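Local structure of inorganic polyphosphate/ATP-glucomannokinase (1WOQ) at residues 217-222 / 242-247. The protein phosphorylates glucose and mannose, using inorganic polyphosphate or ATP as phosphoryl donor, and belongs to the ROK family of sugar kinases. Sequence-based numbering, arbitrary orientation.
Sequences LFIVGG and VPAVLR
Strands 217-221 and 241-243 run parallel, Ile219 beside Val242 and Val220 beside Pro243, and three backbone hydrogen bonds join them. Val242 N donates to Phe218 O (3.1 Å) and Val220 N to Val242 O (2.8 Å); Ala244 N to Val220 O (2.8 Å) is the third. This is the outer edge of the second five-stranded sheet of the ROK kinase, an actin-like ATPase fold with strand order 3-2-1-4-5; strand 217-221 is held on its other edge by strand 143-149. Two CA-H...O contacts reinforce the ladder, Ile219 CA lying 3.2 Å from Val242 O and Pro243 CA facing Val220 O. In the last N-H...O bond the amide of Ala244 sits above the carbonyl plane of Val220, 44° out of it, as the chain leaves the sheet.

On the face shared by Leu217, Ile219 and Val242, the two branches of Ile219 part. Ile219 CG2, anti to the backbone N, reaches forward over Ala244, meets Ala244 CA at 3.5 Å, tighter than usual van der Waals contact, and lies 3.7 Å from Ala244 CB. CG1 flanks CG2 of Val242 more loosely, and Leu217 CD1 also approaches that methyl. Helix 123-134 covers this face, where Glu131 touches both Ile219 and Ala244 and its carboxylate accepts hydrogen bonds from the backbone N of Val245 and of Leu246. Val220 projects to the opposite face, against Phe206 of helix 195-213.

Beyond the strands, segment 242-247 swings away at Val245 and Leu246 and returns to touch Gly222 with Arg247, near the bound beta-D-glucopyranose. Gly222 has a positive phi (91°), a conformation glycine readily adopts. Its carbonyl oxygen is hydrogen-bonded to Ser225 OG and also touches the aliphatic part of Arg247, with Arg247 CD 3.4 Å from Gly222 O.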
loop_
_atom_site.group_PDB
_atom_site.type_symbol
_atom_site.label_atom_id
_atom_site.label_comp_id
_atom_site.label_asym_id
_atom_site.label_seq_id
_atom_site.Cartn_x
_atom_site.Cartn_y
_atom_site.Cartn_z
ATOM N N LEU A 217 -17.588 -0.317 5.615
ATOM C CA LEU A 217 -16.728 -1.478 5.804
ATOM C C LEU A 217 -15.281 -1.104 6.095
ATOM O O LEU A 217 -14.781 -0.090 5.616
ATOM C CB LEU A 217 -16.755 -2.340 4.533
ATOM C CG LEU A 217 -15.862 -3.581 4.438
ATOM C CD1 LEU A 217 -16.406 -4.657 5.361
ATOM C CD2 LEU A 217 -15.821 -4.093 2.996
ATOM N N PHE A 218 -14.625 -1.939 6.893
ATOM C CA PHE A 218 -13.211 -1.778 7.221
ATOM C C PHE A 218 -12.553 -2.995 6.583
ATOM O O PHE A 218 -13.059 -4.106 6.721
ATOM C CB PHE A 218 -12.966 -1.870 8.732
ATOM C CG PHE A 218 -13.082 -0.566 9.467
ATOM C CD1 PHE A 218 -13.880 -0.474 10.607
ATOM C CD2 PHE A 218 -12.341 0.546 9.077
ATOM C CE1 PHE A 218 -13.938 0.705 11.351
ATOM C CE2 PHE A 218 -12.390 1.729 9.817
ATOM C CZ PHE A 218 -13.191 1.806 10.956
ATOM N N ILE A 219 -11.448 -2.791 5.879
ATOM C CA ILE A 219 -10.719 -3.904 5.279
ATOM C C ILE A 219 -9.313 -3.795 5.854
ATOM O O ILE A 219 -8.671 -2.758 5.726
ATOM C CB ILE A 219 -10.651 -3.795 3.745
ATOM C CG1 ILE A 219 -12.059 -3.878 3.151
ATOM C CG2 ILE A 219 -9.778 -4.914 3.188
ATOM C CD1 ILE A 219 -12.115 -3.593 1.660
ATOM N N VAL A 220 -8.845 -4.854 6.504
ATOM C CA VAL A 220 -7.524 -4.824 7.109
ATOM C C VAL A 220 -6.466 -5.477 6.236
ATOM O O VAL A 220 -6.541 -6.668 5.929
ATOM C CB VAL A 220 -7.535 -5.508 8.492
ATOM C CG1 VAL A 220 -6.155 -5.407 9.131
ATOM C CG2 VAL A 220 -8.589 -4.852 9.385
ATOM N N GLY A 221 -5.480 -4.674 5.841
ATOM C CA GLY A 221 -4.398 -5.166 5.012
ATOM C C GLY A 221 -3.078 -5.187 5.761
ATOM O O GLY A 221 -3.046 -5.073 6.987
ATOM N N GLY A 222 -1.986 -5.327 5.021
ATOM C CA GLY A 222 -0.678 -5.374 5.642
ATOM C C GLY A 222 -0.296 -6.808 5.948
ATOM O O GLY A 222 -1.152 -7.694 5.992
ATOM N N VAL A 242 -13.172 -6.950 7.831
ATOM C CA VAL A 242 -12.640 -8.171 7.252
ATOM C C VAL A 242 -11.219 -7.988 6.739
ATOM O O VAL A 242 -10.783 -6.871 6.440
ATOM C CB VAL A 242 -13.518 -8.647 6.067
ATOM C CG1 VAL A 242 -14.974 -8.747 6.498
ATOM C CG2 VAL A 242 -13.378 -7.678 4.896
ATOM N N PRO A 243 -10.467 -9.089 6.637
ATOM C CA PRO A 243 -9.099 -8.968 6.138
ATOM C C PRO A 243 -9.120 -8.733 4.631
ATOM O O PRO A 243 -10.087 -9.090 3.949
ATOM C CB PRO A 243 -8.480 -10.310 6.514
ATOM C CG PRO A 243 -9.646 -11.247 6.410
ATOM C CD PRO A 243 -10.746 -10.464 7.088
ATOM N N ALA A 244 -8.058 -8.123 4.116
ATOM C CA ALA A 244 -7.946 -7.844 2.689
ATOM C C ALA A 244 -7.792 -9.135 1.887
ATOM O O ALA A 244 -7.218 -10.114 2.373
ATOM C CB ALA A 244 -6.748 -6.931 2.435
ATOM N N VAL A 245 -8.306 -9.125 0.659
ATOM C CA VAL A 245 -8.222 -10.275 -0.237
ATOM C C VAL A 245 -6.795 -10.370 -0.778
ATOM O O VAL A 245 -6.201 -11.450 -0.817
ATOM C CB VAL A 245 -9.217 -10.133 -1.409
ATOM C CG1 VAL A 245 -8.969 -11.214 -2.452
ATOM C CG2 VAL A 245 -10.648 -10.227 -0.880
ATOM N N LEU A 246 -6.254 -9.234 -1.207
ATOM C CA LEU A 246 -4.886 -9.194 -1.706
ATOM C C LEU A 246 -4.009 -8.721 -0.552
ATOM O O LEU A 246 -4.396 -7.837 0.214
ATOM C CB LEU A 246 -4.757 -8.226 -2.889
ATOM C CG LEU A 246 -5.498 -8.568 -4.186
ATOM C CD1 LEU A 246 -6.961 -8.154 -4.082
ATOM C CD2 LEU A 246 -4.834 -7.842 -5.345
ATOM N N ARG A 247 -2.833 -9.318 -0.412
ATOM C CA ARG A 247 -1.930 -8.924 0.661
ATOM C C ARG A 247 -0.531 -8.718 0.105
ATOM O O ARG A 247 -0.052 -7.588 0.000
ATOM C CB ARG A 247 -1.917 -9.990 1.765
ATOM C CG ARG A 247 -1.067 -9.628 2.979
ATOM C CD ARG A 247 -1.343 -10.558 4.156
ATOM N NE ARG A 247 -1.017 -11.952 3.866
ATOM C CZ ARG A 247 0.218 -12.418 3.703
ATOM N NH1 ARG A 247 1.259 -11.602 3.805
ATOM N NH2 ARG A 247 0.414 -13.702 3.439
#